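Local coordinates for hypothetical protein Atu2144 (Agrobacterium tumefaciens, PDB 2ODF) that is of unknown function but belongs to the N-formylglutamate amidohydrolase family and so probably hydrolyses an amide bond, perhaps with the help of zinc, at residues Pro39-Thr44 / Glu116-Ala121; Ser53-Trp58 / Lys102-Asp107; Leu85-Asn90 / Pro96-Val101. All coordinates share one frame; numbering follows the deposited sequence.

Contact 1. Residues Pro39-Thr44 / Glu116-Ala121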
ATOM      1  N   PRO A  39       2.149   7.384 -16.781  1.00 19.28           N
ATOM      2  CA  PRO A  39       2.040   6.108 -17.468  1.00 19.74           C
ATOM      3  C   PRO A  39       0.987   6.188 -18.571  1.00 19.30           C
ATOM      4  O   PRO A  39      -0.007   6.887 -18.411  1.00 17.68           O
ATOM      5  CB  PRO A  39       1.592   5.140 -16.371  1.00 19.90           C
ATOM      6  CG  PRO A  39       2.011   5.766 -15.117  1.00 19.03           C
ATOM      7  CD  PRO A  39       1.928   7.241 -15.327  1.00 19.64           C
ATOM      8  N   GLN A  40       1.257   5.507 -19.676  1.00 20.85           N
ATOM      9  CA  GLN A  40       0.430   5.549 -20.880  1.00 22.42           C
ATOM     10  C   GLN A  40      -1.031   5.287 -20.523  1.00 22.58           C
ATOM     11  O   GLN A  40      -1.915   5.976 -21.004  1.00 23.61           O
ATOM     12  CB  GLN A  40       0.940   4.520 -21.904  1.00 22.91           C
ATOM     13  CG  GLN A  40       0.406   4.759 -23.331  1.00 24.25           C
ATOM     14  CD  GLN A  40       0.583   3.542 -24.249  1.00 26.10           C
ATOM     15  OE1 GLN A  40       1.423   3.564 -25.153  1.00 35.50           O
ATOM     16  NE2 GLN A  40      -0.214   2.489 -24.031  1.00 28.72           N
ATOM     17  N   LYS A  41      -1.287   4.333 -19.638  1.00 22.83           N
ATOM     18  CA  LYS A  41      -2.666   3.971 -19.324  1.00 23.29           C
ATOM     19  C   LYS A  41      -3.522   5.170 -18.862  1.00 21.96           C
ATOM     20  O   LYS A  41      -4.738   5.157 -19.023  1.00 21.18           O
ATOM     21  CB  LYS A  41      -2.709   2.812 -18.307  1.00 23.93           C
ATOM     22  CG  LYS A  41      -2.280   3.141 -16.918  1.00 27.03           C
ATOM     23  CD  LYS A  41      -2.592   1.974 -15.909  1.00 27.46           C
ATOM     24  CE  LYS A  41      -3.985   2.071 -15.256  1.00 31.66           C
ATOM     25  NZ  LYS A  41      -4.066   1.430 -13.858  1.00 32.48           N
ATOM     26  N   TYR A  42      -2.893   6.205 -18.309  1.00 20.72           N
ATOM     27  CA  TYR A  42      -3.630   7.341 -17.755  1.00 20.56           C
ATOM     28  C   TYR A  42      -3.887   8.455 -18.735  1.00 19.92           C
ATOM     29  O   TYR A  42      -4.642   9.357 -18.436  1.00 19.73           O
ATOM     30  CB  TYR A  42      -2.929   7.888 -16.491  1.00 20.16           C
ATOM     31  CG  TYR A  42      -2.969   6.883 -15.386  1.00 18.07           C
ATOM     32  CD1 TYR A  42      -4.143   6.640 -14.682  1.00 19.22           C
ATOM     33  CD2 TYR A  42      -1.871   6.114 -15.106  1.00 20.34           C
ATOM     34  CE1 TYR A  42      -4.199   5.691 -13.687  1.00 19.91           C
ATOM     35  CE2 TYR A  42      -1.905   5.155 -14.131  1.00 19.28           C
ATOM     36  CZ  TYR A  42      -3.079   4.936 -13.418  1.00 20.55           C
ATOM     37  OH  TYR A  42      -3.111   3.945 -12.459  1.00 18.69           O
ATOM     38  N   GLY A  43      -3.267   8.405 -19.909  1.00 20.64           N
ATOM     39  CA  GLY A  43      -3.387   9.492 -20.853  1.00 20.39           C
ATOM     40  C   GLY A  43      -2.947  10.807 -20.253  1.00 20.35           C
ATOM     41  O   GLY A  43      -1.867  10.887 -19.715  1.00 20.69           O
ATOM     42  N   THR A  44      -3.793  11.834 -20.353  1.00 20.16           N
ATOM     43  CA  THR A  44      -3.509  13.166 -19.813  1.00 20.46           C
ATOM     44  C   THR A  44      -3.986  13.372 -18.354  1.00 19.87           C
ATOM     45  O   THR A  44      -3.864  14.456 -17.819  1.00 19.51           O
ATOM     46  CB  THR A  44      -4.178  14.239 -20.701  1.00 21.21           C
ATOM     47  OG1 THR A  44      -5.599  14.147 -20.577  1.00 22.91           O
ATOM     48  CG2 THR A  44      -3.769  14.061 -22.183  1.00 19.51           C
ATOM     49  N   GLU A 116     -11.597   1.430  -5.303  1.00 18.34           N
ATOM     50  CA  GLU A 116     -10.693   0.624  -4.527  1.00 18.37           C
ATOM     51  C   GLU A 116      -9.656  -0.093  -5.379  1.00 17.87           C
ATOM     52  O   GLU A 116      -8.487  -0.159  -4.978  1.00 18.42           O
ATOM     53  CB  GLU A 116     -11.478  -0.315  -3.602  1.00 18.29           C
ATOM     54  CG  GLU A 116     -12.041   0.497  -2.422  1.00 19.70           C
ATOM     55  CD  GLU A 116     -13.042  -0.241  -1.559  1.00 20.97           C
ATOM     56  OE1 GLU A 116     -12.852  -1.444  -1.294  1.00 22.10           O
ATOM     57  OE2 GLU A 116     -14.018   0.413  -1.138  1.00 25.49           O
ATOM     58  N   ALA A 117     -10.042  -0.590  -6.552  1.00 16.89           N
ATOM     59  CA  ALA A 117      -9.063  -1.275  -7.393  1.00 17.62           C
ATOM     60  C   ALA A 117      -7.975  -0.290  -7.850  1.00 17.13           C
ATOM     61  O   ALA A 117      -6.809  -0.665  -7.972  1.00 17.27           O
ATOM     62  CB  ALA A 117      -9.718  -1.917  -8.581  1.00 16.66           C
ATOM     63  N   GLU A 118      -8.366   0.951  -8.111  1.00 17.05           N
ATOM     64  CA  GLU A 118      -7.422   1.945  -8.664  1.00 17.52           C
ATOM     65  C   GLU A 118      -6.423   2.464  -7.606  1.00 17.26           C
ATOM     66  O   GLU A 118      -5.232   2.626  -7.899  1.00 18.14           O
ATOM     67  CB  GLU A 118      -8.164   3.081  -9.334  1.00 17.83           C
ATOM     68  CG  GLU A 118      -7.245   4.118  -9.965  1.00 19.38           C
ATOM     69  CD  GLU A 118      -6.287   3.522 -10.999  1.00 21.20           C
ATOM     70  OE1 GLU A 118      -6.646   2.557 -11.715  1.00 20.86           O
ATOM     71  OE2 GLU A 118      -5.182   4.071 -11.149  1.00 23.11           O
ATOM     72  N   ARG A 119      -6.903   2.719  -6.391  1.00 16.75           N
ATOM     73  CA  ARG A 119      -6.049   3.050  -5.265  1.00 17.27           C
ATOM     74  C   ARG A 119      -5.064   1.923  -4.975  1.00 16.79           C
ATOM     75  O   ARG A 119      -3.879   2.175  -4.748  1.00 17.38           O
ATOM     76  CB  ARG A 119      -6.863   3.336  -4.015  1.00 17.48           C
ATOM     77  CG  ARG A 119      -7.747   4.614  -4.142  1.00 18.87           C
ATOM     78  CD  ARG A 119      -8.345   5.027  -2.800  1.00 17.89           C
ATOM     79  NE  ARG A 119      -7.321   5.626  -1.961  1.00 23.21           N
ATOM     80  CZ  ARG A 119      -6.926   6.895  -2.037  1.00 23.78           C
ATOM     81  NH1 ARG A 119      -7.472   7.740  -2.902  1.00 24.48           N
ATOM     82  NH2 ARG A 119      -5.978   7.319  -1.234  1.00 27.27           N
ATOM     83  N   PHE A 120      -5.536   0.689  -5.017  1.00 16.17           N
ATOM     84  CA  PHE A 120      -4.652  -0.428  -4.783  1.00 16.35           C
ATOM     85  C   PHE A 120      -3.602  -0.484  -5.916  1.00 16.12           C
ATOM     86  O   PHE A 120      -2.443  -0.650  -5.640  1.00 15.35           O
ATOM     87  CB  PHE A 120      -5.381  -1.773  -4.644  1.00 16.80           C
ATOM     88  CG  PHE A 120      -4.441  -2.888  -4.442  1.00 16.04           C
ATOM     89  CD1 PHE A 120      -3.860  -3.097  -3.209  1.00 17.91           C
ATOM     90  CD2 PHE A 120      -3.978  -3.608  -5.512  1.00 18.20           C
ATOM     91  CE1 PHE A 120      -2.933  -4.088  -3.038  1.00 17.69           C
ATOM     92  CE2 PHE A 120      -3.045  -4.575  -5.345  1.00 17.15           C
ATOM     93  CZ  PHE A 120      -2.513  -4.809  -4.104  1.00 16.74           C
ATOM     94  N   ALA A 121      -4.043  -0.359  -7.164  1.00 15.54           N
ATOM     95  CA  ALA A 121      -3.168  -0.443  -8.326  1.00 16.32           C
ATOM     96  C   ALA A 121      -1.989   0.526  -8.198  1.00 16.78           C
ATOM     97  O   ALA A 121      -0.818   0.129  -8.342  1.00 16.08           O
ATOM     98  CB  ALA A 121      -3.973  -0.173  -9.629  1.00 16.80           C
TER
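Glu118, in the first turn of helix 116-143, meets two side chains of the short 3-10 turn 40-42 with the end of its own: Tyr42 and Lys41. The tight part is at Tyr42: its hydroxyl donates to the carboxylate, with OH only 2.5 Å from Glu118 OE2, a very short hydrogen bond. Glu118 OE2 comes in at the edge of the ring, near its plane, and lies 3.2 Å from Tyr42 CE1, while the carboxylate itself stands almost upright against the ring, the two planes 81° apart. Glu118 gets there with CG anti to its backbone N and a bend at the next bond (chi2 57°), which swings the acid across the gap. The same OE2 also forms a salt bridge with Arg122, one turn further along the helix.

The solvent side is looser. Lys41 is exposed, and its NZ forms a long salt bridge, 3.5 Å to Glu118 OE1. That ammonium is steadied from its own side, since NZ donates to Tyr42 OH at 3.0 Å, and Lys41 CG lies over one face of the tyrosine ring, toward its rim. The phenol oxygen thus accepts from lysine while donating to glutamate. The result is a surface contact joining a 3-10 turn to the first turn of a long helix, where Asp115 OD1 accepts from Glu118 N, consistent with an N-cap.

Contact 2. Residues Ser53-Trp58 / Lys102-Asp107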
ATOM      1  N   SER A  53       3.115  19.919 -18.078  1.00 24.62           N
ATOM      2  CA  SER A  53       4.526  20.325 -18.204  1.00 24.95           C
ATOM      3  C   SER A  53       4.924  21.265 -17.057  1.00 25.22           C
ATOM      4  O   SER A  53       6.040  21.823 -17.030  1.00 26.14           O
ATOM      5  CB  SER A  53       4.722  20.993 -19.562  1.00 25.09           C
ATOM      6  OG  SER A  53       4.024  22.224 -19.610  1.00 27.64           O
ATOM      7  N   SER A  54       4.027  21.423 -16.089  1.00 24.72           N
ATOM      8  CA  SER A  54       4.254  22.352 -14.988  1.00 24.56           C
ATOM      9  C   SER A  54       4.740  21.616 -13.757  1.00 23.95           C
ATOM     10  O   SER A  54       4.869  20.403 -13.760  1.00 22.24           O
ATOM     11  CB  SER A  54       2.956  23.105 -14.638  1.00 24.42           C
ATOM     12  OG  SER A  54       2.033  22.263 -13.943  1.00 24.69           O
ATOM     13  N   HIS A  55       4.961  22.392 -12.699  1.00 24.28           N
ATOM     14  CA  HIS A  55       5.293  21.865 -11.376  1.00 23.48           C
ATOM     15  C   HIS A  55       4.202  21.019 -10.715  1.00 23.07           C
ATOM     16  O   HIS A  55       4.487  20.403  -9.693  1.00 23.35           O
ATOM     17  CB  HIS A  55       5.681  23.013 -10.436  1.00 23.94           C
ATOM     18  CG  HIS A  55       4.533  23.906 -10.091  1.00 24.39           C
ATOM     19  ND1 HIS A  55       3.731  23.691  -8.997  1.00 26.98           N
ATOM     20  CD2 HIS A  55       4.019  24.983 -10.734  1.00 27.70           C
ATOM     21  CE1 HIS A  55       2.773  24.599  -8.971  1.00 26.79           C
ATOM     22  NE2 HIS A  55       2.928  25.398 -10.011  1.00 27.10           N
ATOM     23  N   ALA A  56       2.965  20.975 -11.263  1.00 21.83           N
ATOM     24  CA  ALA A  56       1.941  20.032 -10.771  1.00 20.70           C
ATOM     25  C   ALA A  56       2.424  18.573 -10.889  1.00 19.23           C
ATOM     26  O   ALA A  56       2.128  17.742 -10.028  1.00 18.73           O
ATOM     27  CB  ALA A  56       0.608  20.185 -11.548  1.00 19.75           C
ATOM     28  N   ALA A  57       3.158  18.293 -11.969  1.00 18.75           N
ATOM     29  CA  ALA A  57       3.562  16.939 -12.339  1.00 18.53           C
ATOM     30  C   ALA A  57       4.885  16.472 -11.761  1.00 18.18           C
ATOM     31  O   ALA A  57       5.132  15.272 -11.736  1.00 18.20           O
ATOM     32  CB  ALA A  57       3.606  16.800 -13.848  1.00 17.89           C
ATOM     33  N   TRP A  58       5.729  17.391 -11.315  1.00 17.76           N
ATOM     34  CA  TRP A  58       7.059  17.057 -10.820  1.00 18.45           C
ATOM     35  C   TRP A  58       7.690  18.247 -10.099  1.00 18.25           C
ATOM     36  O   TRP A  58       7.107  19.332 -10.053  1.00 18.75           O
ATOM     37  CB  TRP A  58       7.949  16.595 -11.986  1.00 18.81           C
ATOM     38  CG  TRP A  58       8.374  17.692 -12.919  1.00 19.51           C
ATOM     39  CD1 TRP A  58       7.652  18.779 -13.307  1.00 19.98           C
ATOM     40  CD2 TRP A  58       9.630  17.797 -13.574  1.00 20.26           C
ATOM     41  NE1 TRP A  58       8.383  19.541 -14.157  1.00 21.03           N
ATOM     42  CE2 TRP A  58       9.601  18.958 -14.346  1.00 19.11           C
ATOM     43  CE3 TRP A  58      10.786  17.005 -13.586  1.00 20.33           C
ATOM     44  CZ2 TRP A  58      10.687  19.363 -15.126  1.00 21.76           C
ATOM     45  CZ3 TRP A  58      11.848  17.396 -14.360  1.00 21.02           C
ATOM     46  CH2 TRP A  58      11.794  18.569 -15.126  1.00 20.06           C
ATOM     47  N   LYS A 102      -6.921  17.662  -6.682  1.00 26.50           N
ATOM     48  CA  LYS A 102      -6.622  18.986  -7.222  1.00 27.59           C
ATOM     49  C   LYS A 102      -5.110  19.261  -7.120  1.00 27.72           C
ATOM     50  O   LYS A 102      -4.466  18.753  -6.215  1.00 26.79           O
ATOM     51  CB  LYS A 102      -7.384  20.041  -6.411  1.00 27.96           C
ATOM     52  CG  LYS A 102      -7.759  21.294  -7.192  1.00 30.46           C
ATOM     53  CD  LYS A 102      -8.619  22.268  -6.343  1.00 31.22           C
ATOM     54  CE  LYS A 102     -10.076  21.848  -6.286  1.00 34.96           C
ATOM     55  NZ  LYS A 102     -10.952  22.850  -5.533  1.00 35.94           N
ATOM     56  N   SER A 103      -4.561  20.004  -8.085  1.00 28.33           N
ATOM     57  CA  SER A 103      -3.257  20.672  -7.943  1.00 29.72           C
ATOM     58  C   SER A 103      -3.502  22.169  -8.025  1.00 30.46           C
ATOM     59  O   SER A 103      -3.734  22.711  -9.117  1.00 30.96           O
ATOM     60  CB  SER A 103      -2.275  20.260  -9.038  1.00 29.33           C
ATOM     61  OG  SER A 103      -1.110  21.077  -8.984  1.00 30.45           O
ATOM     62  N   GLU A 104      -3.480  22.822  -6.865  1.00 31.69           N
ATOM     63  CA  GLU A 104      -3.706  24.259  -6.741  1.00 32.37           C
ATOM     64  C   GLU A 104      -5.099  24.605  -7.264  1.00 32.17           C
ATOM     65  O   GLU A 104      -6.088  24.126  -6.717  1.00 32.46           O
ATOM     66  CB  GLU A 104      -2.598  25.059  -7.439  1.00 32.83           C
ATOM     67  CG  GLU A 104      -1.197  24.738  -6.934  1.00 35.04           C
ATOM     68  CD  GLU A 104      -0.186  25.789  -7.337  1.00 35.57           C
ATOM     69  OE1 GLU A 104      -0.170  26.171  -8.534  1.00 40.23           O
ATOM     70  OE2 GLU A 104       0.589  26.236  -6.459  1.00 40.77           O
ATOM     71  N   ILE A 105      -5.195  25.392  -8.331  1.00 32.00           N
ATOM     72  CA  ILE A 105      -6.511  25.722  -8.899  1.00 31.94           C
ATOM     73  C   ILE A 105      -7.012  24.681  -9.919  1.00 31.51           C
ATOM     74  O   ILE A 105      -8.125  24.809 -10.439  1.00 31.89           O
ATOM     75  CB  ILE A 105      -6.518  27.140  -9.554  1.00 32.19           C
ATOM     76  CG1 ILE A 105      -5.364  27.290 -10.560  1.00 32.49           C
ATOM     77  CG2 ILE A 105      -6.448  28.217  -8.453  1.00 33.95           C
ATOM     78  CD1 ILE A 105      -5.677  28.198 -11.768  1.00 33.30           C
ATOM     79  N   TYR A 106      -6.209  23.653 -10.189  1.00 30.29           N
ATOM     80  CA  TYR A 106      -6.516  22.685 -11.247  1.00 28.91           C
ATOM     81  C   TYR A 106      -7.100  21.382 -10.734  1.00 27.79           C
ATOM     82  O   TYR A 106      -6.435  20.645 -10.025  1.00 26.62           O
ATOM     83  CB  TYR A 106      -5.263  22.380 -12.051  1.00 29.90           C
ATOM     84  CG  TYR A 106      -4.709  23.612 -12.695  1.00 31.03           C
ATOM     85  CD1 TYR A 106      -5.390  24.231 -13.733  1.00 31.17           C
ATOM     86  CD2 TYR A 106      -3.520  24.179 -12.249  1.00 31.76           C
ATOM     87  CE1 TYR A 106      -4.898  25.384 -14.315  1.00 31.50           C
ATOM     88  CE2 TYR A 106      -3.014  25.326 -12.839  1.00 31.79           C
ATOM     89  CZ  TYR A 106      -3.707  25.921 -13.861  1.00 31.55           C
ATOM     90  OH  TYR A 106      -3.202  27.045 -14.445  1.00 32.43           O
ATOM     91  N   ASP A 107      -8.358  21.127 -11.105  1.00 26.14           N
ATOM     92  CA  ASP A 107      -8.995  19.848 -10.913  1.00 24.78           C
ATOM     93  C   ASP A 107      -8.321  18.754 -11.765  1.00 22.99           C
ATOM     94  O   ASP A 107      -7.876  19.001 -12.892  1.00 23.08           O
ATOM     95  CB  ASP A 107     -10.459  19.993 -11.293  1.00 25.13           C
ATOM     96  CG  ASP A 107     -11.200  18.705 -11.213  1.00 25.93           C
ATOM     97  OD1 ASP A 107     -11.265  18.115 -10.102  1.00 31.34           O
ATOM     98  OD2 ASP A 107     -11.715  18.274 -12.259  1.00 29.09           O
TER
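Ala56 and Ser103 make the van der Waals part of this contact. The methyl CB of Ala56 presses on Ser103 OG at 3.2 Å, a close approach for a carbon and an oxygen, and sits 3.8 Å from Ser103 CB. The hydroxyl is brought there with OG anti to the backbone N (chi1 171°), and Val51 of helix 49-52 packs against the same alanine.

A polar approach lies beside it. Glu104 reaches His55 at the edge of the imidazole, its OE1 3.4 Å from CE1 and 3.5 Å from NE2. The two side chains cross at about a right angle, and the carboxylate is turned 81° from the ring plane.

Backbone and turn bonds shape each partner separately. Ser103 and Tyr106 pair in both directions, with Ser103 N to Tyr106 O at 2.8 Å, in a beta hairpin closed by a type II' turn, whose second position holds Glu104 at positive phi. In the other segment, Ser54 OG accepts from Ala56 N in an ST turn and itself bonds to Val51 O.

The chemistry implies a junction packed mainly by shape, with a carboxylate that may be weakly attracted to the polarised ring edge, since the polar groups of the two segments form no hydrogen bond with one another.

Contact 3. Residues Leu85-Asn90 / Pro96-Val101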
ATOM      1  N   LEU A  85       1.513  13.113  -9.576  1.00 17.57           N
ATOM      2  CA  LEU A  85       0.066  13.212  -9.855  1.00 17.60           C
ATOM      3  C   LEU A  85      -0.633  11.867  -9.798  1.00 17.41           C
ATOM      4  O   LEU A  85      -1.815  11.814  -9.423  1.00 17.64           O
ATOM      5  CB  LEU A  85      -0.210  13.865 -11.196  1.00 18.43           C
ATOM      6  CG  LEU A  85       0.086  15.359 -11.313  1.00 18.26           C
ATOM      7  CD1 LEU A  85       0.048  15.718 -12.778  1.00 18.92           C
ATOM      8  CD2 LEU A  85      -0.869  16.170 -10.531  1.00 19.48           C
ATOM      9  N   VAL A  86       0.075  10.793 -10.155  1.00 16.54           N
ATOM     10  CA  VAL A  86      -0.471   9.455 -10.092  1.00 17.44           C
ATOM     11  C   VAL A  86      -0.389   8.915  -8.652  1.00 17.72           C
ATOM     12  O   VAL A  86      -1.376   8.437  -8.088  1.00 17.41           O
ATOM     13  CB  VAL A  86       0.207   8.495 -11.101  1.00 18.14           C
ATOM     14  CG1 VAL A  86      -0.458   7.101 -11.035  1.00 17.13           C
ATOM     15  CG2 VAL A  86       0.061   9.056 -12.525  1.00 16.85           C
ATOM     16  N   TYR A  87       0.782   9.042  -8.043  1.00 17.13           N
ATOM     17  CA  TYR A  87       0.943   8.713  -6.627  1.00 16.62           C
ATOM     18  C   TYR A  87       2.091   9.561  -6.087  1.00 16.57           C
ATOM     19  O   TYR A  87       3.224   9.478  -6.601  1.00 17.86           O
ATOM     20  CB  TYR A  87       1.203   7.202  -6.366  1.00 16.24           C
ATOM     21  CG  TYR A  87       1.049   6.893  -4.892  1.00 16.49           C
ATOM     22  CD1 TYR A  87       1.951   7.409  -3.963  1.00 17.87           C
ATOM     23  CD2 TYR A  87      -0.036   6.171  -4.406  1.00 17.47           C
ATOM     24  CE1 TYR A  87       1.782   7.204  -2.602  1.00 16.77           C
ATOM     25  CE2 TYR A  87      -0.195   5.953  -3.040  1.00 16.12           C
ATOM     26  CZ  TYR A  87       0.719   6.497  -2.137  1.00 16.55           C
ATOM     27  OH  TYR A  87       0.588   6.339  -0.759  1.00 14.82           O
ATOM     28  N   ASP A  88       1.804  10.366  -5.065  1.00 16.22           N
ATOM     29  CA  ASP A  88       2.829  11.171  -4.402  1.00 15.71           C
ATOM     30  C   ASP A  88       3.538  10.289  -3.386  1.00 15.50           C
ATOM     31  O   ASP A  88       3.026  10.033  -2.302  1.00 14.59           O
ATOM     32  CB  ASP A  88       2.224  12.410  -3.722  1.00 15.37           C
ATOM     33  CG  ASP A  88       3.292  13.374  -3.210  1.00 16.47           C
ATOM     34  OD1 ASP A  88       4.441  12.925  -2.971  1.00 18.82           O
ATOM     35  OD2 ASP A  88       2.982  14.573  -3.063  1.00 18.99           O
ATOM     36  N   CYS A  89       4.718   9.806  -3.760  1.00 15.87           N
ATOM     37  CA  CYS A  89       5.430   8.840  -2.922  1.00 16.21           C
ATOM     38  C   CYS A  89       5.904   9.421  -1.590  1.00 16.75           C
ATOM     39  O   CYS A  89       6.345   8.673  -0.720  1.00 18.05           O
ATOM     40  CB  CYS A  89       6.572   8.225  -3.691  1.00 16.35           C
ATOM     41  SG  CYS A  89       6.016   7.031  -4.875  1.00 19.52           S
ATOM     42  N   ASN A  90       5.803  10.736  -1.419  1.00 16.03           N
ATOM     43  CA  ASN A  90       6.071  11.354  -0.125  1.00 16.76           C
ATOM     44  C   ASN A  90       4.788  11.479   0.703  1.00 15.50           C
ATOM     45  O   ASN A  90       4.714  12.318   1.572  1.00 15.37           O
ATOM     46  CB  ASN A  90       6.709  12.754  -0.295  1.00 16.77           C
ATOM     47  CG  ASN A  90       7.386  13.262   0.991  1.00 17.04           C
ATOM     48  OD1 ASN A  90       7.784  12.480   1.846  1.00 17.34           O
ATOM     49  ND2 ASN A  90       7.546  14.567   1.098  1.00 19.05           N
ATOM     50  N   PRO A  96      -5.123  12.319   1.766  1.00 21.34           N
ATOM     51  CA  PRO A  96      -5.753  12.813   0.539  1.00 21.60           C
ATOM     52  C   PRO A  96      -4.777  13.330  -0.499  1.00 20.78           C
ATOM     53  O   PRO A  96      -5.120  13.423  -1.678  1.00 21.21           O
ATOM     54  CB  PRO A  96      -6.632  13.970   1.034  1.00 21.70           C
ATOM     55  CG  PRO A  96      -6.865  13.712   2.424  1.00 23.56           C
ATOM     56  CD  PRO A  96      -5.617  13.048   2.946  1.00 21.38           C
ATOM     57  N   SER A  97      -3.567  13.692  -0.080  1.00 20.04           N
ATOM     58  CA  SER A  97      -2.575  14.205  -1.021  1.00 19.00           C
ATOM     59  C   SER A  97      -1.856  13.080  -1.751  1.00 17.27           C
ATOM     60  O   SER A  97      -1.131  13.352  -2.675  1.00 17.00           O
ATOM     61  CB  SER A  97      -1.548  15.107  -0.320  1.00 19.82           C
ATOM     62  OG  SER A  97      -2.171  16.333   0.005  1.00 22.45           O
ATOM     63  N   ALA A  98      -2.043  11.821  -1.368  1.00 16.53           N
ATOM     64  CA  ALA A  98      -1.334  10.726  -2.054  1.00 17.04           C
ATOM     65  C   ALA A  98      -1.727  10.612  -3.533  1.00 17.08           C
ATOM     66  O   ALA A  98      -0.891  10.305  -4.407  1.00 16.62           O
ATOM     67  CB  ALA A  98      -1.565   9.380  -1.331  1.00 16.78           C
ATOM     68  N   MET A  99      -3.004  10.813  -3.766  1.00 17.13           N
ATOM     69  CA  MET A  99      -3.599  10.748  -5.062  1.00 16.79           C
ATOM     70  C   MET A  99      -4.494  11.947  -5.162  1.00 17.75           C
ATOM     71  O   MET A  99      -5.624  11.865  -4.854  1.00 16.79           O
ATOM     72  CB  MET A  99      -4.366   9.449  -5.257  1.00 17.44           C
ATOM     73  CG  MET A  99      -3.512   8.223  -5.109  1.00 17.77           C
ATOM     74  SD  MET A  99      -4.294   6.587  -5.122  1.00 12.42           S
ATOM     75  CE  MET A  99      -3.628   5.909  -3.729  1.00 18.39           C
ATOM     76  N   PRO A 100      -3.905  13.092  -5.455  1.00 19.24           N
ATOM     77  CA  PRO A 100      -4.618  14.329  -5.188  1.00 20.55           C
ATOM     78  C   PRO A 100      -5.724  14.662  -6.197  1.00 21.02           C
ATOM     79  O   PRO A 100      -5.518  14.558  -7.409  1.00 20.66           O
ATOM     80  CB  PRO A 100      -3.514  15.376  -5.230  1.00 20.13           C
ATOM     81  CG  PRO A 100      -2.544  14.864  -6.214  1.00 20.50           C
ATOM     82  CD  PRO A 100      -2.549  13.359  -5.988  1.00 19.36           C
ATOM     83  N   VAL A 101      -6.870  15.089  -5.679  1.00 22.09           N
ATOM     84  CA  VAL A 101      -7.994  15.465  -6.536  1.00 23.54           C
ATOM     85  C   VAL A 101      -7.807  16.836  -7.230  1.00 24.48           C
ATOM     86  O   VAL A 101      -8.435  17.100  -8.261  1.00 22.91           O
ATOM     87  CB  VAL A 101      -9.341  15.448  -5.779  1.00 23.86           C
ATOM     88  CG1 VAL A 101      -9.575  14.052  -5.199  1.00 23.15           C
ATOM     89  CG2 VAL A 101      -9.398  16.535  -4.674  1.00 24.96           C
TER
HETATM   90  O   HOH W   1       0.216  15.291  -3.557  1.00 19.03           O
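Tyr87 and Ala98 lie where the chain doubles back on itself in the long connection between strands 77-80 and 102-103, and an Asx turn at Asp88 shapes the outgoing arm: Asp88 OD1 accepts from Asn90 N, 3.0 Å away. A single backbone bond ties the arms together, Asp88 N to Ala98 O at 2.8 Å and nearly straight at 169°. Ala98 O is also approached by the CA-H of Tyr87, so this one carbonyl receives two neighbouring groups of the facing chain.

Tyr87 is the side chain to follow. From CB, the first torsion sets CG anti to the backbone N (chi1 -167°), which carries the ring along the returning chain. At its base, Ala98 O lies over one face, offset toward the rim and nearest to CG. CD2 and CE2 meet the methyl of Met99, which comes in obliquely, with Tyr87 CE2 3.5 Å from Met99 CE. Met99 bends at its last torsion to bring that methyl in, and its sulfur lies obliquely to the ring, a Met-aromatic contact. Further out, Tyr87 CZ is 3.8 Å from the CB of Ala98, whose methyl makes an off-centre CH-pi contact and reaches the hydroxyl as well. At the tip, OH bonds to Arg91 O, so the polar end of this buried tyrosine is satisfied by the bend between the arms. Leu126 of helix 116-143 packs on the same side chain.

Asp88 is gripped from several quarters: His33 NE2 bonds to OD1, and Arg84 forms a salt bridge to OD2. A water bridges the two segments, donating to Asp88 OD2 at 2.9 Å and to Ser97 O.

In the fold
Contact 3 is buried, contact 2 partly buried and contact 1 at the surface, its centre about 22 Å from the centre of the chain. The chemistry follows that order: aromatic and apolar packing with a backbone bond and a bridging water in contact 3, a methyl against a hydroxyl and a carboxylate at a ring edge in contact 2, charge and one short hydrogen bond in contact 1. Helix 116-143 serves both contacts 1 and 3: Met99 packs on Arg119 and Thr123, and Arg122 bonds to Glu118 and to Val86 O. Contact 2 instead joins a loop to the hairpin 102-107, and meets contact 3 through Leu85 on Ala56 and Ala57. Contacts 1 and 2 do not touch.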